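Side-chain contacts in type 4 fimbrial biogenesis protein PilY1 (Pseudomonas aeruginosa, PDB 3HX6), which primes type IV pilus assembly, probably steadies the fibres against retraction with calcium binding apparently required, and serves twitching motility and adhesion to host cells: residues 71-74 with 75-78; 145-149 with 150-154; 422-425 with 426-430; 318-321 with 322-326. The protein carries 3 engineered substitutions. One frame throughout, in Å; residues are numbered along the deposited sequence.

Contact 1. Residues 71-74 with 75-78; sequences SGNY and STFA
N73 and T76 cross at about a right angle at the start of helix 74-82, where N73 is the N-cap. With its amide carbon anti to the backbone N (chi1 -164°), N73 turns OD1 toward the first turn. There N73 OD1 takes two bonds of different kind: S75 OG donates at 2.6 Å in the carbonyl plane, whereas T76 N donates at 3.2 Å from above that plane. A water donates to N73 OD1 and accepts from S75 N, linking a further N-H of the first turn to the cap. The T76 hydroxyl returns the grip, T76 OG1 donating to N73 O at 2.8 Å, while T76 CG2 lies 3.6 Å from N73 CG. S407 of the second subunit packs on N73 and S75. On another side of the helix the Y74 and F77 rings meet obliquely, planes 36° apart, with Y74 CE1 3.7 Å from F77 CD2. Along the backbone of the same turn, A78 N donates to Y74 O at 2.6 Å. Y74 OH is bonded to D144 and to Y60 N; its side chain touches T62 and A65 of helix 62-65, and F77 touches D144 of strand 141-147.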
loop_
_atom_site.group_PDB
_atom_site.type_symbol
_atom_site.label_atom_id
_atom_site.label_comp_id
_atom_site.label_asym_id
_atom_site.label_seq_id
_atom_site.Cartn_x
_atom_site.Cartn_y
_atom_site.Cartn_z
ATOM N N SER A 71 8.798 -22.551 16.673
ATOM C CA SER A 71 10.075 -23.180 16.368
ATOM C C SER A 71 10.762 -22.555 15.162
ATOM O O SER A 71 11.886 -22.917 14.828
ATOM C CB SER A 71 9.891 -24.684 16.138
ATOM O OG SER A 71 9.377 -24.957 14.842
ATOM N N GLY A 72 10.089 -21.615 14.505
ATOM C CA GLY A 72 10.689 -20.972 13.349
ATOM C C GLY A 72 10.920 -19.491 13.581
ATOM O O GLY A 72 10.635 -18.975 14.661
ATOM N N ASN A 73 11.450 -18.805 12.573
ATOM C CA ASN A 73 11.694 -17.371 12.672
ATOM C C ASN A 73 11.203 -16.731 11.377
ATOM O O ASN A 73 11.934 -16.675 10.391
ATOM C CB ASN A 73 13.186 -17.085 12.850
ATOM C CG ASN A 73 13.445 -15.675 13.326
ATOM O OD1 ASN A 73 12.844 -14.719 12.832
ATOM N ND2 ASN A 73 14.343 -15.532 14.294
ATOM N N TYR A 74 9.967 -16.244 11.375
ATOM C CA TYR A 74 9.422 -15.654 10.160
ATOM C C TYR A 74 10.102 -14.354 9.752
ATOM O O TYR A 74 10.277 -14.098 8.562
ATOM C CB TYR A 74 7.915 -15.418 10.291
ATOM C CG TYR A 74 7.224 -15.278 8.949
ATOM C CD1 TYR A 74 7.072 -16.381 8.103
ATOM C CD2 TYR A 74 6.750 -14.041 8.506
ATOM C CE1 TYR A 74 6.470 -16.257 6.850
ATOM C CE2 TYR A 74 6.147 -13.905 7.250
ATOM C CZ TYR A 74 6.012 -15.019 6.429
ATOM O OH TYR A 74 5.432 -14.892 5.183
ATOM N N SER A 75 10.489 -13.534 10.725
ATOM C CA SER A 75 11.141 -12.266 10.406
ATOM C C SER A 75 12.391 -12.479 9.552
ATOM O O SER A 75 12.630 -11.726 8.611
ATOM C CB SER A 75 11.514 -11.506 11.681
ATOM O OG SER A 75 12.542 -12.179 12.380
ATOM N N THR A 76 13.183 -13.501 9.872
ATOM C CA THR A 76 14.391 -13.772 9.097
ATOM C C THR A 76 14.022 -14.327 7.721
ATOM O O THR A 76 14.737 -14.115 6.741
ATOM C CB THR A 76 15.337 -14.764 9.818
ATOM O OG1 THR A 76 14.651 -15.993 10.070
ATOM C CG2 THR A 76 15.817 -14.181 11.139
ATOM N N PHE A 77 12.903 -15.041 7.650
ATOM C CA PHE A 77 12.447 -15.586 6.379
ATOM C C PHE A 77 11.961 -14.426 5.526
ATOM O O PHE A 77 12.269 -14.339 4.343
ATOM C CB PHE A 77 11.287 -16.556 6.585
ATOM C CG PHE A 77 10.725 -17.105 5.301
ATOM C CD1 PHE A 77 11.378 -18.126 4.623
ATOM C CD2 PHE A 77 9.547 -16.594 4.768
ATOM C CE1 PHE A 77 10.860 -18.637 3.433
ATOM C CE2 PHE A 77 9.025 -17.096 3.582
ATOM C CZ PHE A 77 9.685 -18.118 2.915
ATOM N N ALA A 78 11.183 -13.543 6.139
ATOM C CA ALA A 78 10.644 -12.383 5.438
ATOM C C ALA A 78 11.790 -11.527 4.909
ATOM O O ALA A 78 11.785 -11.113 3.747
ATOM C CB ALA A 78 9.762 -11.565 6.377
HETATM O O HOH W 1 9.974 -13.827 13.549
#

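Contact 2. Residues 145-149 with 150-154; sequences AFFGG and AWHTV
F147 and H152 stack on one face of a beta hairpin, strands 141-147 and 150-158 joined by a type I' turn from F147 to A150; these are the first two strands of a four-stranded antiparallel sheet of the beta-propeller in this C-terminal domain of PilY1. Backbone bonds set the register: A145 pairs with H152 and F147 with A150 as hydrogen-bonded pairs, and F146 faces W151 between them as a non-hydrogen-bonded pair. G148 and G149 turn the corner with positive phi.

Aromatic contacts occur on both faces. Beside A145 and A150, the F147 and H152 rings form an offset stack, centroids 4.0 Å apart and planes at 17°, with H152 CD2 over the centre of the phenyl ring. F147 carries its ring there with chi1 61°, between its backbone N and carbonyl carbon. On the other face the edge of F146 points at the five-membered ring of W151, planes at 65°, CD2 of F146 lying 3.6 Å from NE1 of W151. Nearer the backbone, F146 CB makes a CH-pi contact 4.0 Å from the centroid of the W151 six-membered ring, nearly on its normal. W151 also meets Y74 edge-to-face.

Polar bonding ties the stack to the turn. F147 O accepts from A150 N at 3.1 Å and, from the opposite face of its carbonyl plane, from H152 NE2 at 2.9 Å; F147 O lies in the imidazole plane.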
loop_
_atom_site.group_PDB
_atom_site.type_symbol
_atom_site.label_atom_id
_atom_site.label_comp_id
_atom_site.label_asym_id
_atom_site.label_seq_id
_atom_site.Cartn_x
_atom_site.Cartn_y
_atom_site.Cartn_z
ATOM N N ALA A 145 4.423 -21.634 3.813
ATOM C CA ALA A 145 4.036 -22.715 4.701
ATOM C C ALA A 145 5.242 -23.142 5.520
ATOM O O ALA A 145 6.381 -22.904 5.135
ATOM C CB ALA A 145 3.495 -23.897 3.892
ATOM N N PHE A 146 4.983 -23.783 6.648
ATOM C CA PHE A 146 6.055 -24.229 7.516
ATOM C C PHE A 146 6.087 -25.747 7.588
ATOM O O PHE A 146 5.072 -26.384 7.864
ATOM C CB PHE A 146 5.850 -23.630 8.910
ATOM C CG PHE A 146 6.994 -23.861 9.855
ATOM C CD1 PHE A 146 6.985 -24.939 10.731
ATOM C CD2 PHE A 146 8.062 -22.966 9.902
ATOM C CE1 PHE A 146 8.020 -25.125 11.649
ATOM C CE2 PHE A 146 9.105 -23.140 10.815
ATOM C CZ PHE A 146 9.082 -24.221 11.690
ATOM N N PHE A 147 7.256 -26.320 7.311
ATOM C CA PHE A 147 7.451 -27.763 7.380
ATOM C C PHE A 147 8.949 -28.055 7.274
ATOM O O PHE A 147 9.724 -27.215 6.808
ATOM C CB PHE A 147 6.649 -28.473 6.281
ATOM C CG PHE A 147 7.035 -28.083 4.886
ATOM C CD1 PHE A 147 8.068 -28.744 4.226
ATOM C CD2 PHE A 147 6.348 -27.072 4.217
ATOM C CE1 PHE A 147 8.415 -28.407 2.915
ATOM C CE2 PHE A 147 6.687 -26.726 2.903
ATOM C CZ PHE A 147 7.723 -27.398 2.252
ATOM N N GLY A 148 9.365 -29.229 7.724
ATOM C CA GLY A 148 10.780 -29.543 7.684
ATOM C C GLY A 148 11.513 -28.569 8.590
ATOM O O GLY A 148 12.698 -28.296 8.405
ATOM N N GLY A 149 10.786 -28.028 9.566
ATOM C CA GLY A 149 11.363 -27.094 10.516
ATOM C C GLY A 149 11.672 -25.702 9.988
ATOM O O GLY A 149 12.356 -24.923 10.652
ATOM N N ALA A 150 11.172 -25.367 8.804
ATOM C CA ALA A 150 11.440 -24.048 8.248
ATOM C C ALA A 150 10.308 -23.511 7.383
ATOM O O ALA A 150 9.402 -24.247 6.981
ATOM C CB ALA A 150 12.730 -24.085 7.436
ATOM N N TRP A 151 10.363 -22.215 7.109
ATOM C CA TRP A 151 9.375 -21.579 6.261
ATOM C C TRP A 151 9.789 -21.789 4.815
ATOM O O TRP A 151 10.976 -21.806 4.501
ATOM C CB TRP A 151 9.285 -20.083 6.564
ATOM C CG TRP A 151 8.546 -19.801 7.821
ATOM C CD1 TRP A 151 9.077 -19.573 9.053
ATOM C CD2 TRP A 151 7.127 -19.773 7.980
ATOM N NE1 TRP A 151 8.074 -19.404 9.976
ATOM C CE2 TRP A 151 6.865 -19.523 9.343
ATOM C CE3 TRP A 151 6.048 -19.939 7.100
ATOM C CZ2 TRP A 151 5.565 -19.434 9.854
ATOM C CZ3 TRP A 151 4.749 -19.851 7.609
ATOM C CH2 TRP A 151 4.524 -19.601 8.974
ATOM N N HIS A 152 8.799 -21.965 3.946
ATOM C CA HIS A 152 9.029 -22.172 2.520
ATOM C C HIS A 152 7.904 -21.464 1.802
ATOM O O HIS A 152 6.882 -21.129 2.412
ATOM C CB HIS A 152 8.906 -23.650 2.136
ATOM C CG HIS A 152 9.755 -24.572 2.949
ATOM N ND1 HIS A 152 11.011 -24.972 2.548
ATOM C CD2 HIS A 152 9.527 -25.176 4.139
ATOM C CE1 HIS A 152 11.519 -25.785 3.458
ATOM N NE2 HIS A 152 10.640 -25.925 4.432
ATOM N N THR A 153 8.097 -21.228 0.511
ATOM C CA THR A 153 7.049 -20.648 -0.307
ATOM C C THR A 153 6.733 -21.823 -1.212
ATOM O O THR A 153 7.621 -22.367 -1.877
ATOM C CB THR A 153 7.521 -19.457 -1.151
ATOM O OG1 THR A 153 7.912 -18.380 -0.288
ATOM C CG2 THR A 153 6.384 -18.981 -2.046
ATOM N N VAL A 154 5.479 -22.248 -1.208
ATOM C CA VAL A 154 5.094 -23.390 -2.015
ATOM C C VAL A 154 4.129 -22.997 -3.122
ATOM O O VAL A 154 3.514 -21.935 -3.078
ATOM C CB VAL A 154 4.440 -24.485 -1.134
ATOM C CG1 VAL A 154 3.078 -24.006 -0.622
ATOM C CG2 VAL A 154 4.283 -25.769 -1.923
#

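Contact 3. Residues 422-425 with 426-430; sequences WLNN and DGSTK
N424, D426 and K430 bury the most surface in this contact, and the N424 side chain crosses that of K430 between the two arms of a short hairpin-like loop closed by a type I turn from N424 to G427. The loop lies at the surface between strands 408-415 and 433-437.

N424 works from both backbone and side chain. Its N-H gives a nearly straight bond to S428 O, 2.8 Å from N424 N, and its own carbonyl is met by the turn bond from G427 N, 3.1 Å from N424 O. The side chain, swung beside its backbone N (chi1 -76°), extends over the second arm: ND2 stands 3.2 Å from S428 OG, and OD1 meets the methylenes of K430.

K430 closes the open end. Its backbone N bonds to W422 O at 2.7 Å with an N-H angle of 174°, approaching from above the carbonyl plane. Its chain runs extended as far as CE and then bends at the ammonium.

D426 stands at the third position of the turn, its OD2 4.4 Å from N424 CB, and passes the chain to G427, whose phi is positive. Between turn and open end L423 is bridged to T429 through their backbones, and L423 CD1 rests against G427 O. W422 anchors the base edge-to-face on H337 and W372, while T429 OG1 bonds to Q374. Where the two side chains cross, at about a right angle, N424 OD1 lies 3.4 Å from K430 CD.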
loop_
_atom_site.group_PDB
_atom_site.type_symbol
_atom_site.label_atom_id
_atom_site.label_comp_id
_atom_site.label_asym_id
_atom_site.label_seq_id
_atom_site.Cartn_x
_atom_site.Cartn_y
_atom_site.Cartn_z
ATOM N N TRP A 422 -33.217 -10.550 10.781
ATOM C CA TRP A 422 -32.594 -11.719 11.388
ATOM C C TRP A 422 -33.322 -12.354 12.568
ATOM O O TRP A 422 -33.453 -13.576 12.627
ATOM C CB TRP A 422 -31.170 -11.379 11.830
ATOM C CG TRP A 422 -30.297 -10.799 10.752
ATOM C CD1 TRP A 422 -29.946 -9.487 10.601
ATOM C CD2 TRP A 422 -29.630 -11.515 9.706
ATOM N NE1 TRP A 422 -29.098 -9.343 9.530
ATOM C CE2 TRP A 422 -28.887 -10.571 8.961
ATOM C CE3 TRP A 422 -29.585 -12.864 9.326
ATOM C CZ2 TRP A 422 -28.106 -10.932 7.860
ATOM C CZ3 TRP A 422 -28.805 -13.225 8.229
ATOM C CH2 TRP A 422 -28.077 -12.262 7.510
ATOM N N LEU A 423 -33.783 -11.534 13.510
ATOM C CA LEU A 423 -34.447 -12.066 14.700
ATOM C C LEU A 423 -35.824 -11.489 14.987
ATOM O O LEU A 423 -36.100 -10.342 14.652
ATOM C CB LEU A 423 -33.581 -11.809 15.944
ATOM C CG LEU A 423 -32.163 -12.367 16.111
ATOM C CD1 LEU A 423 -32.173 -13.871 15.855
ATOM C CD2 LEU A 423 -31.219 -11.664 15.161
ATOM N N ASN A 424 -36.681 -12.290 15.616
ATOM C CA ASN A 424 -38.002 -11.808 16.013
ATOM C C ASN A 424 -37.758 -11.122 17.350
ATOM O O ASN A 424 -36.630 -11.117 17.842
ATOM C CB ASN A 424 -38.992 -12.956 16.216
ATOM C CG ASN A 424 -39.483 -13.539 14.914
ATOM O OD1 ASN A 424 -39.694 -12.820 13.935
ATOM N ND2 ASN A 424 -39.686 -14.850 14.896
ATOM N N ASN A 425 -38.795 -10.547 17.945
ATOM C CA ASN A 425 -38.614 -9.879 19.227
ATOM C C ASN A 425 -38.346 -10.890 20.348
ATOM O O ASN A 425 -37.864 -10.520 21.419
ATOM C CB ASN A 425 -39.836 -9.014 19.561
ATOM C CG ASN A 425 -40.042 -7.879 18.564
ATOM O OD1 ASN A 425 -39.097 -7.184 18.190
ATOM N ND2 ASN A 425 -41.285 -7.682 18.138
ATOM N N ASP A 426 -38.651 -12.164 20.097
ATOM C CA ASP A 426 -38.420 -13.222 21.082
ATOM C C ASP A 426 -36.940 -13.570 21.117
ATOM O O ASP A 426 -36.441 -14.119 22.100
ATOM C CB ASP A 426 -39.180 -14.503 20.722
ATOM C CG ASP A 426 -40.658 -14.279 20.556
ATOM O OD1 ASP A 426 -41.266 -13.646 21.446
ATOM O OD2 ASP A 426 -41.212 -14.749 19.536
ATOM N N GLY A 427 -36.246 -13.261 20.029
ATOM C CA GLY A 427 -34.836 -13.575 19.950
ATOM C C GLY A 427 -34.643 -14.782 19.055
ATOM O O GLY A 427 -33.514 -15.200 18.808
ATOM N N SER A 428 -35.747 -15.346 18.571
ATOM C CA SER A 428 -35.683 -16.506 17.689
ATOM C C SER A 428 -35.353 -16.043 16.271
ATOM O O SER A 428 -35.701 -14.932 15.873
ATOM C CB SER A 428 -37.014 -17.262 17.687
ATOM O OG SER A 428 -38.031 -16.519 17.037
ATOM N N THR A 429 -34.684 -16.906 15.514
ATOM C CA THR A 429 -34.282 -16.592 14.147
ATOM C C THR A 429 -35.445 -16.431 13.175
ATOM O O THR A 429 -36.316 -17.293 13.089
ATOM C CB THR A 429 -33.352 -17.687 13.583
ATOM O OG1 THR A 429 -32.202 -17.816 14.426
ATOM C CG2 THR A 429 -32.904 -17.336 12.163
ATOM N N LYS A 430 -35.448 -15.326 12.437
ATOM C CA LYS A 430 -36.488 -15.095 11.446
ATOM C C LYS A 430 -35.887 -15.442 10.082
ATOM O O LYS A 430 -36.005 -16.574 9.624
ATOM C CB LYS A 430 -36.961 -13.641 11.475
ATOM C CG LYS A 430 -38.158 -13.397 10.569
ATOM C CD LYS A 430 -38.734 -12.004 10.746
ATOM C CE LYS A 430 -39.873 -11.763 9.763
ATOM N NZ LYS A 430 -39.424 -11.907 8.343
#

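Contact 4. Residues 318-321 with 322-326; sequences AVDS and AGAAQ
A chi1 of 54° places the D320 carboxylate between its backbone N and carbonyl carbon, folded over A324 and the type I turn from D320 to G323. In this hairpin-like loop after strand 307-317 the carboxylate folds back onto the N-H groups at the end of the turn: D320 OD1 accepts from A324 N at 2.8 Å, met from above the carboxylate plane, and takes a weak second bond from G323 N. G323 N also donates to D320 O, the bond that closes the turn. The carboxylate is thus tied to the backbone of the turn, and D320 OD2 makes a salt bridge with R364, which probably favours its charged form.

Q326 comes from the second arm with CG beside its backbone N (chi1 -68°) and the chain extended beyond. It lies along the first arm, Q326 CD 3.5 Å from D320 N and Q326 NE2 3.6 Å from A318 CB; T367 and Y369 bind the two ends of the amide.

Backbone bonds D320 N to A324 O and Q326 N to A318 O bracket the single bridge of V319 with A325. V319 packs CB 3.6 Å from G323 C. Just past the turn, A324 CB lies 3.2 Å from D320 OD2.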
loop_
_atom_site.group_PDB
_atom_site.type_symbol
_atom_site.label_atom_id
_atom_site.label_comp_id
_atom_site.label_asym_id
_atom_site.label_seq_id
_atom_site.Cartn_x
_atom_site.Cartn_y
_atom_site.Cartn_z
ATOM N N ALA A 318 -28.191 -25.491 -2.449
ATOM C CA ALA A 318 -28.624 -24.524 -3.448
ATOM C C ALA A 318 -29.421 -25.077 -4.625
ATOM O O ALA A 318 -28.965 -25.970 -5.337
ATOM C CB ALA A 318 -27.400 -23.755 -3.975
ATOM N N VAL A 319 -30.612 -24.519 -4.822
ATOM C CA VAL A 319 -31.482 -24.891 -5.930
ATOM C C VAL A 319 -32.028 -23.597 -6.520
ATOM O O VAL A 319 -32.214 -22.609 -5.799
ATOM C CB VAL A 319 -32.675 -25.773 -5.473
ATOM C CG1 VAL A 319 -32.159 -27.083 -4.895
ATOM C CG2 VAL A 319 -33.526 -25.025 -4.449
ATOM N N ASP A 320 -32.272 -23.582 -7.826
ATOM C CA ASP A 320 -32.801 -22.379 -8.449
ATOM C C ASP A 320 -34.257 -22.164 -8.047
ATOM O O ASP A 320 -34.775 -22.846 -7.154
ATOM C CB ASP A 320 -32.686 -22.451 -9.975
ATOM C CG ASP A 320 -33.310 -23.703 -10.553
ATOM O OD1 ASP A 320 -34.334 -24.172 -10.009
ATOM O OD2 ASP A 320 -32.778 -24.210 -11.562
ATOM N N SER A 321 -34.900 -21.207 -8.711
ATOM C CA SER A 321 -36.297 -20.855 -8.459
ATOM C C SER A 321 -37.227 -22.045 -8.665
ATOM O O SER A 321 -38.200 -22.212 -7.936
ATOM C CB SER A 321 -36.735 -19.734 -9.407
ATOM O OG SER A 321 -35.745 -18.734 -9.515
ATOM N N ALA A 322 -36.924 -22.862 -9.669
ATOM C CA ALA A 322 -37.742 -24.026 -9.991
ATOM C C ALA A 322 -37.441 -25.237 -9.113
ATOM O O ALA A 322 -38.173 -26.225 -9.142
ATOM C CB ALA A 322 -37.564 -24.391 -11.461
ATOM N N GLY A 323 -36.362 -25.166 -8.338
ATOM C CA GLY A 323 -36.017 -26.273 -7.468
ATOM C C GLY A 323 -34.897 -27.168 -7.964
ATOM O O GLY A 323 -34.613 -28.194 -7.354
ATOM N N ALA A 324 -34.264 -26.788 -9.068
ATOM C CA ALA A 324 -33.168 -27.568 -9.636
ATOM C C ALA A 324 -31.846 -27.205 -8.962
ATOM O O ALA A 324 -31.561 -26.028 -8.722
ATOM C CB ALA A 324 -33.073 -27.317 -11.133
ATOM N N ALA A 325 -31.050 -28.227 -8.662
ATOM C CA ALA A 325 -29.758 -28.068 -8.004
ATOM C C ALA A 325 -28.826 -27.131 -8.757
ATOM O O ALA A 325 -28.770 -27.163 -9.978
ATOM C CB ALA A 325 -29.093 -29.433 -7.848
ATOM N N GLN A 326 -28.085 -26.311 -8.019
ATOM C CA GLN A 326 -27.134 -25.371 -8.610
ATOM C C GLN A 326 -25.726 -25.711 -8.141
ATOM O O GLN A 326 -25.422 -25.604 -6.957
ATOM C CB GLN A 326 -27.451 -23.943 -8.177
ATOM C CG GLN A 326 -28.739 -23.386 -8.721
ATOM C CD GLN A 326 -29.116 -22.101 -8.032
ATOM O OE1 GLN A 326 -29.420 -21.095 -8.680
ATOM N NE2 GLN A 326 -29.101 -22.124 -6.703
#

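Overall arrangement
Contacts 1 and 2 adjoin, their centres 10 Å apart: helix 74-82 lies against the hairpin of 145-154, with Y74 CD1 3.4 Å from W151 CE2 and F77 CE1 3.3 Å from W151 O. Contact 4 lies on the opposite side of the chain's centre, about 48 Å from contact 1 and about 43 Å from contact 2 between centres. Contacts 3 and 4 are both loops with a type I turn, but their nearest atoms are still about 16 Å apart. Of the four, contact 2 is the one near the bound calcium, held by D258, N260, D262, V264 and D266: the W151 side chain is about 14 Å from the ion and about 10 Å from that of V264.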